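Phenol hydroxylase component phL (Pseudomonas stutzeri, PDB 3U52) is probably the beta subunit of a multicomponent phenol hydroxylase, an all-helical partner that associates with another subunit of the enzyme in the hydroxylase complex. Local coordinates at residues D[37-42]-D[145-150]; D[71-76]-D[265-270]; D[203-208]-D[287-292]; D[223-228]-D[312-317]. One frame throughout, in Å; residues are numbered along the deposited sequence.

Contact 1. Residues D[37-42]-D[145-150]; sequences YDIEAK and TATTVS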
loop_
_atom_site.group_PDB
_atom_site.type_symbol
_atom_site.label_atom_id
_atom_site.label_comp_id
_atom_site.label_asym_id
_atom_site.label_seq_id
_atom_site.Cartn_x
_atom_site.Cartn_y
_atom_site.Cartn_z
ATOM N N TYR D 37 -10.154 -9.328 -20.414
ATOM C CA TYR D 37 -10.793 -10.329 -21.256
ATOM C C TYR D 37 -12.261 -10.441 -20.936
ATOM O O TYR D 37 -12.605 -10.684 -19.792
ATOM C CB TYR D 37 -10.137 -11.718 -21.064
ATOM C CG TYR D 37 -8.759 -11.813 -21.688
ATOM C CD1 TYR D 37 -7.616 -11.477 -20.940
ATOM C CD2 TYR D 37 -8.599 -12.200 -23.023
ATOM C CE1 TYR D 37 -6.363 -11.536 -21.500
ATOM C CE2 TYR D 37 -7.335 -12.272 -23.599
ATOM C CZ TYR D 37 -6.239 -11.943 -22.832
ATOM O OH TYR D 37 -5.005 -12.004 -23.372
ATOM N N ASP D 38 -13.124 -10.269 -21.957
ATOM C CA ASP D 38 -14.591 -10.566 -21.852
ATOM C C ASP D 38 -15.333 -9.733 -20.817
ATOM O O ASP D 38 -16.309 -10.154 -20.271
ATOM C CB ASP D 38 -14.816 -12.042 -21.540
ATOM C CG ASP D 38 -14.126 -12.932 -22.527
ATOM O OD1 ASP D 38 -14.290 -12.668 -23.737
ATOM O OD2 ASP D 38 -13.384 -13.854 -22.117
ATOM N N ILE D 39 -14.860 -8.530 -20.569
ATOM C CA ILE D 39 -15.419 -7.706 -19.547
ATOM C C ILE D 39 -16.452 -6.725 -20.180
ATOM O O ILE D 39 -17.323 -6.186 -19.499
ATOM C CB ILE D 39 -14.207 -7.061 -18.888
ATOM C CG1 ILE D 39 -14.196 -7.330 -17.405
ATOM C CG2 ILE D 39 -13.886 -5.703 -19.367
ATOM C CD1 ILE D 39 -13.380 -8.522 -17.145
ATOM N N GLU D 40 -16.349 -6.536 -21.491
ATOM C CA GLU D 40 -17.220 -5.602 -22.220
ATOM C C GLU D 40 -18.578 -6.236 -22.550
ATOM O O GLU D 40 -18.718 -7.477 -22.502
ATOM C CB GLU D 40 -16.536 -5.096 -23.497
ATOM C CG GLU D 40 -16.451 -6.119 -24.603
ATOM C CD GLU D 40 -15.312 -7.149 -24.454
ATOM O OE1 GLU D 40 -15.354 -8.125 -25.201
ATOM O OE2 GLU D 40 -14.392 -7.002 -23.624
ATOM N N ALA D 41 -19.580 -5.390 -22.841
ATOM C CA ALA D 41 -20.914 -5.866 -23.331
ATOM C C ALA D 41 -20.742 -6.364 -24.730
ATOM O O ALA D 41 -20.023 -5.732 -25.532
ATOM C CB ALA D 41 -21.969 -4.735 -23.298
ATOM N N LYS D 42 -21.406 -7.485 -25.033
ATOM C CA LYS D 42 -21.274 -8.150 -26.334
ATOM C C LYS D 42 -22.570 -8.330 -27.127
ATOM O O LYS D 42 -22.542 -8.466 -28.356
ATOM C CB LYS D 42 -20.634 -9.510 -26.132
ATOM C CG LYS D 42 -19.160 -9.424 -25.687
ATOM C CD LYS D 42 -18.689 -10.796 -25.252
ATOM C CE LYS D 42 -17.163 -10.825 -25.148
ATOM N NZ LYS D 42 -16.772 -12.208 -24.753
ATOM N N THR D 145 -14.003 -3.783 -30.497
ATOM C CA THR D 145 -14.900 -4.480 -29.560
ATOM C C THR D 145 -14.144 -5.130 -28.354
ATOM O O THR D 145 -14.624 -5.092 -27.230
ATOM C CB THR D 145 -15.834 -5.512 -30.276
ATOM O OG1 THR D 145 -15.037 -6.364 -31.098
ATOM C CG2 THR D 145 -16.845 -4.796 -31.155
ATOM N N ALA D 146 -12.974 -5.696 -28.589
ATOM C CA ALA D 146 -12.265 -6.428 -27.538
ATOM C C ALA D 146 -11.575 -5.441 -26.595
ATOM O O ALA D 146 -10.940 -4.476 -27.036
ATOM C CB ALA D 146 -11.259 -7.344 -28.173
ATOM N N THR D 147 -11.710 -5.668 -25.294
ATOM C CA THR D 147 -11.002 -4.843 -24.270
ATOM C C THR D 147 -9.494 -4.840 -24.460
ATOM O O THR D 147 -8.885 -3.812 -24.296
ATOM C CB THR D 147 -11.387 -5.236 -22.826
ATOM O OG1 THR D 147 -12.761 -4.915 -22.667
ATOM C CG2 THR D 147 -10.572 -4.441 -21.783
ATOM N N THR D 148 -8.919 -5.970 -24.874
ATOM C CA THR D 148 -7.471 -6.087 -25.107
ATOM C C THR D 148 -7.053 -5.124 -26.204
ATOM O O THR D 148 -5.970 -4.552 -26.147
ATOM C CB THR D 148 -7.017 -7.524 -25.519
ATOM O OG1 THR D 148 -7.784 -7.971 -26.649
ATOM C CG2 THR D 148 -7.181 -8.544 -24.392
ATOM N N VAL D 149 -7.918 -4.937 -27.206
ATOM C CA VAL D 149 -7.590 -4.034 -28.320
ATOM C C VAL D 149 -7.911 -2.587 -27.978
ATOM O O VAL D 149 -7.074 -1.718 -28.171
ATOM C CB VAL D 149 -8.333 -4.482 -29.596
ATOM C CG1 VAL D 149 -8.109 -3.472 -30.733
ATOM C CG2 VAL D 149 -7.889 -5.929 -29.973
ATOM N N SER D 150 -9.101 -2.305 -27.443
ATOM C CA SER D 150 -9.423 -0.898 -27.140
ATOM C C SER D 150 -8.512 -0.281 -26.032
ATOM O O SER D 150 -8.139 0.903 -26.096
ATOM C CB SER D 150 -10.906 -0.752 -26.793
ATOM O OG SER D 150 -11.188 -1.558 -25.633
#
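Tyr37 and Thr147 bring their CA atoms to 6.3 Å, where the loop that leaves helix 31-36 runs back past the first turn of helix 147-175, the two directions lying 147° apart. Glu40 makes the polar grip. Its CG stands between backbone N and carbonyl carbon (chi1 73°) and the chain bends again at chi2, which lays CG 3.4 Å from Thr145 O and sends the carboxylate past Thr147 in the opposite sense. Thr147 OG1 donates to Glu40 OE2 at 2.8 Å on the anti side, 27° out of the carboxylate plane, and Thr147 N adds a weak bond to the same oxygen. The carboxylate thus meets the amino end of a helix that begins just after Ala146, which would probably stabilise its negative charge. Without the carboxylate, as with an alanine here, Thr147 OG1 and N would probably lose the oxygen they share, and a gap would open beside Thr145 O. Next door, Thr148 CG2 lies over one face of the Tyr37 ring, a CH-pi contact 4.0 Å from CG2 to the centroid. Helix 18-24 meets Tyr37 through Ile20, Arg23 and the edge-to-face ring of Phe24; helix 31-36 packs on Thr148 through Tyr32 and Ser36.

Contact 2. Residues D[71-76]-D[265-270]; sequences CAVSDP and NAMMKA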
loop_
_atom_site.group_PDB
_atom_site.type_symbol
_atom_site.label_atom_id
_atom_site.label_comp_id
_atom_site.label_asym_id
_atom_site.label_seq_id
_atom_site.Cartn_x
_atom_site.Cartn_y
_atom_site.Cartn_z
ATOM N N CYS D 71 -9.809 -11.300 -29.020
ATOM C CA CYS D 71 -8.869 -11.578 -27.903
ATOM C C CYS D 71 -7.630 -12.407 -28.259
ATOM O O CYS D 71 -6.765 -12.591 -27.407
ATOM C CB CYS D 71 -9.576 -12.278 -26.759
ATOM S SG CYS D 71 -10.864 -11.276 -26.143
ATOM N N ALA D 72 -7.542 -12.921 -29.490
ATOM C CA ALA D 72 -6.262 -13.378 -30.019
ATOM C C ALA D 72 -5.234 -12.230 -29.997
ATOM O O ALA D 72 -4.018 -12.466 -29.903
ATOM C CB ALA D 72 -6.415 -13.876 -31.458
ATOM N N VAL D 73 -5.698 -10.994 -30.134
ATOM C CA VAL D 73 -4.780 -9.859 -30.072
ATOM C C VAL D 73 -4.625 -9.497 -28.603
ATOM O O VAL D 73 -5.595 -9.090 -27.961
ATOM C CB VAL D 73 -5.270 -8.653 -30.904
ATOM C CG1 VAL D 73 -4.454 -7.414 -30.586
ATOM C CG2 VAL D 73 -5.210 -8.964 -32.409
ATOM N N SER D 74 -3.422 -9.704 -28.069
ATOM C CA SER D 74 -3.127 -9.466 -26.655
ATOM C C SER D 74 -1.840 -8.657 -26.548
ATOM O O SER D 74 -1.044 -8.625 -27.481
ATOM C CB SER D 74 -2.949 -10.777 -25.892
ATOM O OG SER D 74 -4.154 -11.541 -25.947
ATOM N N ASP D 75 -1.632 -8.042 -25.395
ATOM C CA ASP D 75 -0.541 -7.096 -25.205
ATOM C C ASP D 75 0.650 -7.853 -24.582
ATOM O O ASP D 75 0.518 -8.398 -23.483
ATOM C CB ASP D 75 -0.998 -5.956 -24.288
ATOM C CG ASP D 75 0.060 -4.855 -24.135
ATOM O OD1 ASP D 75 1.144 -4.975 -24.722
ATOM O OD2 ASP D 75 -0.172 -3.872 -23.420
ATOM N N PRO D 76 1.799 -7.908 -25.294
ATOM C CA PRO D 76 3.042 -8.471 -24.745
ATOM C C PRO D 76 3.544 -7.768 -23.469
ATOM O O PRO D 76 4.182 -8.421 -22.644
ATOM C CB PRO D 76 4.071 -8.308 -25.893
ATOM C CG PRO D 76 3.260 -8.011 -27.129
ATOM C CD PRO D 76 1.944 -7.421 -26.676
ATOM N N ASN D 265 3.508 -4.717 -33.392
ATOM C CA ASN D 265 3.899 -5.994 -34.038
ATOM C C ASN D 265 3.088 -7.234 -33.598
ATOM O O ASN D 265 2.744 -8.055 -34.447
ATOM C CB ASN D 265 5.389 -6.282 -33.849
ATOM C CG ASN D 265 6.281 -5.335 -34.628
ATOM O OD1 ASN D 265 5.824 -4.654 -35.541
ATOM N ND2 ASN D 265 7.575 -5.309 -34.285
ATOM N N ALA D 266 2.793 -7.409 -32.306
ATOM C CA ALA D 266 1.938 -8.539 -31.886
ATOM C C ALA D 266 0.512 -8.452 -32.503
ATOM O O ALA D 266 -0.057 -9.481 -32.904
ATOM C CB ALA D 266 1.860 -8.648 -30.399
ATOM N N MET D 267 -0.061 -7.242 -32.581
ATOM C CA MET D 267 -1.371 -7.076 -33.186
ATOM C C MET D 267 -1.349 -7.379 -34.708
ATOM O O MET D 267 -2.207 -8.120 -35.194
ATOM C CB MET D 267 -1.895 -5.668 -32.961
ATOM C CG MET D 267 -3.254 -5.383 -33.674
ATOM S SD MET D 267 -3.804 -3.696 -33.251
ATOM C CE MET D 267 -2.684 -2.720 -34.279
ATOM N N MET D 268 -0.392 -6.813 -35.435
ATOM C CA MET D 268 -0.189 -7.174 -36.851
ATOM C C MET D 268 0.030 -8.679 -37.076
ATOM O O MET D 268 -0.563 -9.232 -37.971
ATOM C CB MET D 268 0.933 -6.370 -37.485
ATOM C CG MET D 268 0.571 -4.910 -37.800
ATOM S SD MET D 268 -0.886 -4.700 -38.862
ATOM C CE MET D 268 -0.166 -5.197 -40.440
ATOM N N LYS D 269 0.869 -9.341 -36.281
ATOM C CA LYS D 269 1.092 -10.789 -36.442
ATOM C C LYS D 269 -0.179 -11.617 -36.340
ATOM O O LYS D 269 -0.357 -12.562 -37.100
ATOM C CB LYS D 269 2.081 -11.344 -35.428
ATOM C CG LYS D 269 3.547 -11.052 -35.748
ATOM C CD LYS D 269 4.473 -12.012 -34.959
ATOM C CE LYS D 269 5.182 -13.000 -35.880
ATOM N NZ LYS D 269 6.165 -12.276 -36.772
ATOM N N ALA D 270 -1.054 -11.264 -35.393
ATOM C CA ALA D 270 -2.278 -12.030 -35.149
ATOM C C ALA D 270 -3.330 -11.768 -36.216
ATOM O O ALA D 270 -4.024 -12.698 -36.629
ATOM C CB ALA D 270 -2.824 -11.744 -33.744
#
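Val73 meets Met267 and Ala270 of helix 251-274, its CA coming within 5.4 Å of Met267 CA. From its CB, which points along the flank of the helix, the side chain forks. CG1, set anti to the backbone N (chi1 168°), rests obliquely against the root of Met267, 3.9 Å from Met267 CG and about as far from Met267 CB. CG2, beside the backbone N, reaches one turn further along and touches Ala270 CB at 3.9 Å; Met267 O is its next neighbour, 4.2 Å from Val73 CG2. The valine therefore fits between residues 267 and 270 of the helix. This is a loop laid over a helix of the all-helical bundle, the segment 71-76 running on toward helix 81-105, and no hydrogen bond crosses between the two. Cut back to an alanine, Val73 would lose both methyls, which is likely to open a gap beside Met267 CG and Ala270 CB and take one apolar neighbour from each. Beyond CG, the Met267 chain leads away from the loop to Phe212 and Thr215 of helix 211-240. The loop backbone is tied on its other flank, Val73 O accepting from Thr148 OG1, while Ser74 OG and Tyr37 OH share a hydrogen bond. Further on, the proline ring closes over Ala266, one turn before Ala270, with Pro76 CG 3.6 Å and Pro76 CD 3.9 Å from Ala266 CB.

Contact 3. Residues D[203-208]-D[287-292]; sequences EDTLVV and DHWEPQ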
loop_
_atom_site.group_PDB
_atom_site.type_symbol
_atom_site.label_atom_id
_atom_site.label_comp_id
_atom_site.label_asym_id
_atom_site.label_seq_id
_atom_site.Cartn_x
_atom_site.Cartn_y
_atom_site.Cartn_z
ATOM N N GLU D 203 -5.086 15.276 -41.959
ATOM C CA GLU D 203 -6.509 15.543 -42.166
ATOM C C GLU D 203 -7.277 14.404 -42.897
ATOM O O GLU D 203 -8.444 14.082 -42.542
ATOM C CB GLU D 203 -6.731 16.917 -42.838
ATOM C CG GLU D 203 -6.244 18.073 -41.997
ATOM C CD GLU D 203 -6.531 19.418 -42.615
ATOM O OE1 GLU D 203 -5.948 20.451 -42.174
ATOM O OE2 GLU D 203 -7.369 19.434 -43.540
ATOM N N ASP D 204 -6.611 13.762 -43.857
ATOM C CA ASP D 204 -7.166 12.586 -44.560
ATOM C C ASP D 204 -7.423 11.383 -43.622
ATOM O O ASP D 204 -8.483 10.740 -43.670
ATOM C CB ASP D 204 -6.266 12.174 -45.723
ATOM C CG ASP D 204 -6.338 13.148 -46.945
ATOM O OD1 ASP D 204 -7.197 14.096 -47.021
ATOM O OD2 ASP D 204 -5.473 12.961 -47.830
ATOM N N THR D 205 -6.469 11.095 -42.756
ATOM C CA THR D 205 -6.675 10.032 -41.763
ATOM C C THR D 205 -7.894 10.240 -40.850
ATOM O O THR D 205 -8.541 9.267 -40.441
ATOM C CB THR D 205 -5.423 9.774 -40.912
ATOM O OG1 THR D 205 -5.274 10.813 -39.908
ATOM C CG2 THR D 205 -4.184 9.672 -41.797
ATOM N N LEU D 206 -8.210 11.497 -40.557
ATOM C CA LEU D 206 -9.246 11.846 -39.605
ATOM C C LEU D 206 -10.647 11.524 -40.134
ATOM O O LEU D 206 -11.649 11.611 -39.429
ATOM C CB LEU D 206 -9.107 13.321 -39.230
ATOM C CG LEU D 206 -7.902 13.733 -38.345
ATOM C CD1 LEU D 206 -7.903 15.227 -38.089
ATOM C CD2 LEU D 206 -7.963 13.037 -36.975
ATOM N N VAL D 207 -10.710 11.140 -41.398
ATOM C CA VAL D 207 -11.966 10.909 -42.064
ATOM C C VAL D 207 -12.102 9.394 -42.392
ATOM O O VAL D 207 -13.132 8.932 -42.861
ATOM C CB VAL D 207 -11.940 11.928 -43.257
ATOM C CG1 VAL D 207 -12.038 11.296 -44.562
ATOM C CG2 VAL D 207 -12.831 13.150 -42.960
ATOM N N VAL D 208 -11.084 8.611 -42.081
ATOM C CA VAL D 208 -11.118 7.145 -42.298
ATOM C C VAL D 208 -12.193 6.528 -41.395
ATOM O O VAL D 208 -12.254 6.833 -40.208
ATOM C CB VAL D 208 -9.702 6.498 -42.045
ATOM C CG1 VAL D 208 -9.755 4.924 -41.985
ATOM C CG2 VAL D 208 -8.723 6.955 -43.088
ATOM N N ASP D 287 -0.719 -0.513 -49.870
ATOM C CA ASP D 287 -0.495 0.021 -51.229
ATOM C C ASP D 287 -1.065 1.418 -51.390
ATOM O O ASP D 287 -0.450 2.270 -52.020
ATOM C CB ASP D 287 -1.144 -0.858 -52.311
ATOM C CG ASP D 287 -0.499 -2.228 -52.469
ATOM O OD1 ASP D 287 0.671 -2.469 -52.064
ATOM O OD2 ASP D 287 -1.200 -3.083 -53.030
ATOM N N HIS D 288 -2.258 1.639 -50.852
ATOM C CA HIS D 288 -2.861 2.986 -50.860
ATOM C C HIS D 288 -2.133 4.015 -49.953
ATOM O O HIS D 288 -1.860 5.174 -50.348
ATOM C CB HIS D 288 -4.345 2.904 -50.524
ATOM C CG HIS D 288 -5.057 4.205 -50.703
ATOM N ND1 HIS D 288 -5.192 4.816 -51.931
ATOM C CD2 HIS D 288 -5.650 5.032 -49.808
ATOM C CE1 HIS D 288 -5.843 5.959 -51.790
ATOM N NE2 HIS D 288 -6.136 6.116 -50.511
ATOM N N TRP D 289 -1.805 3.598 -48.725
ATOM C CA TRP D 289 -1.359 4.576 -47.727
ATOM C C TRP D 289 0.120 4.699 -47.511
ATOM O O TRP D 289 0.590 5.778 -47.176
ATOM C CB TRP D 289 -2.017 4.258 -46.376
ATOM C CG TRP D 289 -3.483 4.496 -46.318
ATOM C CD1 TRP D 289 -4.472 3.559 -46.374
ATOM C CD2 TRP D 289 -4.125 5.740 -46.115
ATOM N NE1 TRP D 289 -5.697 4.152 -46.221
ATOM C CE2 TRP D 289 -5.503 5.492 -46.046
ATOM C CE3 TRP D 289 -3.666 7.050 -45.942
ATOM C CZ2 TRP D 289 -6.428 6.512 -45.844
ATOM C CZ3 TRP D 289 -4.573 8.046 -45.746
ATOM C CH2 TRP D 289 -5.943 7.780 -45.700
ATOM N N GLU D 290 0.885 3.615 -47.656
ATOM C CA GLU D 290 2.324 3.718 -47.369
ATOM C C GLU D 290 3.078 4.798 -48.197
ATOM O O GLU D 290 3.895 5.540 -47.639
ATOM C CB GLU D 290 3.016 2.343 -47.373
ATOM C CG GLU D 290 4.491 2.380 -46.996
ATOM C CD GLU D 290 5.426 2.645 -48.204
ATOM O OE1 GLU D 290 4.905 2.965 -49.297
ATOM O OE2 GLU D 290 6.677 2.520 -48.073
ATOM N N PRO D 291 2.810 4.902 -49.527
ATOM C CA PRO D 291 3.454 5.948 -50.322
ATOM C C PRO D 291 2.966 7.346 -49.958
ATOM O O PRO D 291 3.654 8.306 -50.216
ATOM C CB PRO D 291 3.026 5.602 -51.771
ATOM C CG PRO D 291 2.576 4.180 -51.733
ATOM C CD PRO D 291 1.978 4.011 -50.366
ATOM N N GLN D 292 1.778 7.480 -49.385
ATOM C CA GLN D 292 1.342 8.795 -48.905
ATOM C C GLN D 292 2.108 9.222 -47.654
ATOM O O GLN D 292 2.410 10.390 -47.483
ATOM C CB GLN D 292 -0.137 8.775 -48.612
ATOM C CG GLN D 292 -0.958 8.609 -49.873
ATOM C CD GLN D 292 -2.399 8.658 -49.582
ATOM O OE1 GLN D 292 -2.915 9.692 -49.143
ATOM N NE2 GLN D 292 -3.087 7.543 -49.814
HETATM O O HOH W 1 -3.036 12.378 -48.365
#
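Val208 and Trp289 meet because each first torsion aims its group across the gap: Val208 puts CG1 anti to the backbone N (chi1 169°), which leaves CG2 anti to the carbonyl carbon and turned to the indole, and the indole is likewise swung anti to its own carbonyl carbon (chi1 -69°), its six-membered ring reaching furthest. In this helical bundle the segment 203-208 takes in the last part of helix 196-205 and a type I beta turn, Thr205 to Val208, that leads toward helix 211-240, and Trp289 bridges to it from helix 276-302. The backbones stay far apart, Thr205 CA lying 9.7 Å from Trp289 CA, and the indole spans most of that distance. Val208 CG2 approaches Trp289 CZ2 obliquely at 3.6 Å, while Thr205 CG2 stands 4.3 Å from Trp289 CZ3. The pyrrole end is held by Glu213 OE1, which accepts from Trp289 NE1 and so helps fix the turn of the ring. On one face of the indole lie His288 CD2 and the amide nitrogen of Gln292. That amide is itself anchored: Gln292 NE2 donates to His288 O at 2.7 Å, nearly straight at 164°, from above the carbonyl plane. The helix is kinked at Pro291, and the backbone N of Gln292 turns to a weak bond with Trp289 O, so that the side-chain amide serves the carbonyl the main chain has given up. With its NE2 engaged, Gln292 presents its oxygen to a water that donates both its protons, one to Gln292 OE1 at 2.8 Å and the other to Asp204 OD2 at 2.6 Å.

Contact 4. Residues D[223-228]-D[312-317]; sequences DGMMYP and EARAEL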
loop_
_atom_site.group_PDB
_atom_site.type_symbol
_atom_site.label_atom_id
_atom_site.label_comp_id
_atom_site.label_asym_id
_atom_site.label_seq_id
_atom_site.Cartn_x
_atom_site.Cartn_y
_atom_site.Cartn_z
ATOM N N ASP D 223 3.773 6.218 -38.124
ATOM C CA ASP D 223 4.695 6.158 -36.985
ATOM C C ASP D 223 5.945 5.347 -37.306
ATOM O O ASP D 223 7.025 5.696 -36.854
ATOM C CB ASP D 223 3.989 5.567 -35.750
ATOM C CG ASP D 223 2.887 6.496 -35.188
ATOM O OD1 ASP D 223 2.649 7.625 -35.709
ATOM O OD2 ASP D 223 2.208 6.081 -34.212
ATOM N N GLY D 224 5.799 4.270 -38.074
ATOM C CA GLY D 224 6.906 3.382 -38.348
ATOM C C GLY D 224 7.943 3.922 -39.317
ATOM O O GLY D 224 9.010 3.312 -39.510
ATOM N N MET D 225 7.638 5.052 -39.942
ATOM C CA MET D 225 8.601 5.758 -40.774
ATOM C C MET D 225 8.966 7.049 -40.085
ATOM O O MET D 225 10.149 7.402 -40.034
ATOM C CB MET D 225 7.989 6.068 -42.156
ATOM C CG MET D 225 8.333 5.043 -43.245
ATOM S SD MET D 225 7.729 5.590 -44.867
ATOM C CE MET D 225 5.994 5.138 -44.741
ATOM N N MET D 226 7.961 7.746 -39.532
ATOM C CA MET D 226 8.195 9.046 -38.878
ATOM C C MET D 226 9.143 9.026 -37.670
ATOM O O MET D 226 10.046 9.867 -37.563
ATOM C CB MET D 226 6.878 9.682 -38.446
ATOM C CG MET D 226 7.063 11.010 -37.740
ATOM S SD MET D 226 5.492 11.829 -37.520
ATOM C CE MET D 226 4.802 10.763 -36.225
ATOM N N TYR D 227 8.876 8.122 -36.732
ATOM C CA TYR D 227 9.674 8.051 -35.520
ATOM C C TYR D 227 11.151 7.764 -35.810
ATOM O O TYR D 227 11.988 8.476 -35.310
ATOM C CB TYR D 227 9.035 7.085 -34.498
ATOM C CG TYR D 227 8.065 7.837 -33.641
ATOM C CD1 TYR D 227 6.814 8.164 -34.116
ATOM C CD2 TYR D 227 8.451 8.309 -32.369
ATOM C CE1 TYR D 227 5.927 8.895 -33.352
ATOM C CE2 TYR D 227 7.577 9.049 -31.580
ATOM C CZ TYR D 227 6.329 9.337 -32.086
ATOM O OH TYR D 227 5.464 10.047 -31.319
ATOM N N PRO D 228 11.468 6.718 -36.622
ATOM C CA PRO D 228 12.900 6.576 -36.986
ATOM C C PRO D 228 13.484 7.800 -37.696
ATOM O O PRO D 228 14.569 8.237 -37.332
ATOM C CB PRO D 228 12.926 5.332 -37.892
ATOM C CG PRO D 228 11.649 4.504 -37.415
ATOM C CD PRO D 228 10.641 5.625 -37.202
ATOM N N GLU D 312 16.039 5.007 -45.989
ATOM C CA GLU D 312 16.396 3.986 -44.988
ATOM C C GLU D 312 15.260 3.669 -44.006
ATOM O O GLU D 312 15.138 2.544 -43.549
ATOM C CB GLU D 312 17.608 4.422 -44.187
ATOM C CG GLU D 312 18.865 4.589 -45.005
ATOM C CD GLU D 312 20.007 5.071 -44.148
ATOM O OE1 GLU D 312 19.717 5.835 -43.207
ATOM O OE2 GLU D 312 21.178 4.669 -44.393
ATOM N N ALA D 313 14.454 4.676 -43.668
ATOM C CA ALA D 313 13.344 4.466 -42.741
ATOM C C ALA D 313 12.281 3.648 -43.452
ATOM O O ALA D 313 11.665 2.754 -42.845
ATOM C CB ALA D 313 12.787 5.794 -42.210
ATOM N N ARG D 314 12.110 3.908 -44.756
ATOM C CA ARG D 314 11.175 3.146 -45.566
ATOM C C ARG D 314 11.610 1.698 -45.689
ATOM O O ARG D 314 10.779 0.780 -45.685
ATOM C CB ARG D 314 11.008 3.788 -46.948
ATOM C CG ARG D 314 9.840 3.262 -47.704
ATOM C CD ARG D 314 9.801 3.836 -49.078
ATOM N NE ARG D 314 8.440 3.787 -49.604
ATOM C CZ ARG D 314 8.058 4.408 -50.712
ATOM N NH1 ARG D 314 8.953 5.104 -51.409
ATOM N NH2 ARG D 314 6.795 4.319 -51.123
ATOM N N ALA D 315 12.923 1.500 -45.795
ATOM C CA ALA D 315 13.475 0.160 -45.943
ATOM C C ALA D 315 13.278 -0.588 -44.633
ATOM O O ALA D 315 12.931 -1.757 -44.638
ATOM C CB ALA D 315 14.974 0.221 -46.295
ATOM N N GLU D 316 13.523 0.092 -43.514
ATOM C CA GLU D 316 13.276 -0.494 -42.184
ATOM C C GLU D 316 11.796 -0.907 -41.968
ATOM O O GLU D 316 11.520 -2.039 -41.562
ATOM C CB GLU D 316 13.807 0.427 -41.084
ATOM C CG GLU D 316 15.346 0.652 -41.165
ATOM C CD GLU D 316 15.850 1.838 -40.296
ATOM O OE1 GLU D 316 17.023 2.284 -40.465
ATOM O OE2 GLU D 316 15.069 2.318 -39.440
ATOM N N LEU D 317 10.848 -0.029 -42.308
ATOM C CA LEU D 317 9.421 -0.411 -42.318
ATOM C C LEU D 317 9.107 -1.602 -43.244
ATOM O O LEU D 317 8.319 -2.483 -42.904
ATOM C CB LEU D 317 8.523 0.785 -42.677
ATOM C CG LEU D 317 7.013 0.503 -42.740
ATOM C CD1 LEU D 317 6.529 0.083 -41.350
ATOM C CD2 LEU D 317 6.211 1.717 -43.279
#
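Gly224 and Met225 face Ala313 and Leu317 where helices 211-240 and 307-322 of the bundle cross; the axes of the short segments approach to 8.7 Å, their N-to-C directions 138° apart. Gly224 allows the closeness: its CA is 6.0 Å from Leu317 CA, and a CB modelled on it would crowd Leu317 CD1. Met225 carries most of the side-chain packing. Its chi1 of -96° lies away from the staggered positions; the chain then runs straight to SD and bends at chi3, bringing CE back onto the isobutyl group of Leu317, with Met225 CE 3.7 Å from Leu317 CD2. Leu317, with CG anti to the backbone N (chi1 179°), meets this methionine at about a right angle, so that CD2 also touches Met225 CG at 3.9 Å. Ala313, small and central, sets its CB 3.8 Å from Met225 O. Helix 276-302 flanks Met225 through Ala293 and Leu297. Tyr227 belongs to the xenon pocket, and the Pro228 side chain is about 5 Å from a bound xenon. Glu316, extended beyond CG, reaches toward Pro228; its OE1 is paired with Lys233, and its OE2 stands 4.0 Å from Pro228 CB.

Contacts 1 and 2 adjoin, their centres 14 Å apart, and each fastens part of the long stretch between helices 31-36 and 81-105 to a bundle helix, 147-175 or 251-274. Contacts 3 and 4, 16 Å apart, tie the later helices together. Contact 3 joins helix 196-205 to 276-302 and contact 4 the next helix of each, 211-240 to 307-322; a salt bridge, Glu290 OE2 to Arg314 NE at 2.7 Å, links the two contacts directly. Along the chain contact 1 closes before contacts 3 and 4 open, whereas contact 2 interlaces with all the others. Contacts 1 and 4, 31 Å apart, lie on opposite sides of the chain's centre, one fixing an N-terminal loop to the bundle, the other joining helices within it.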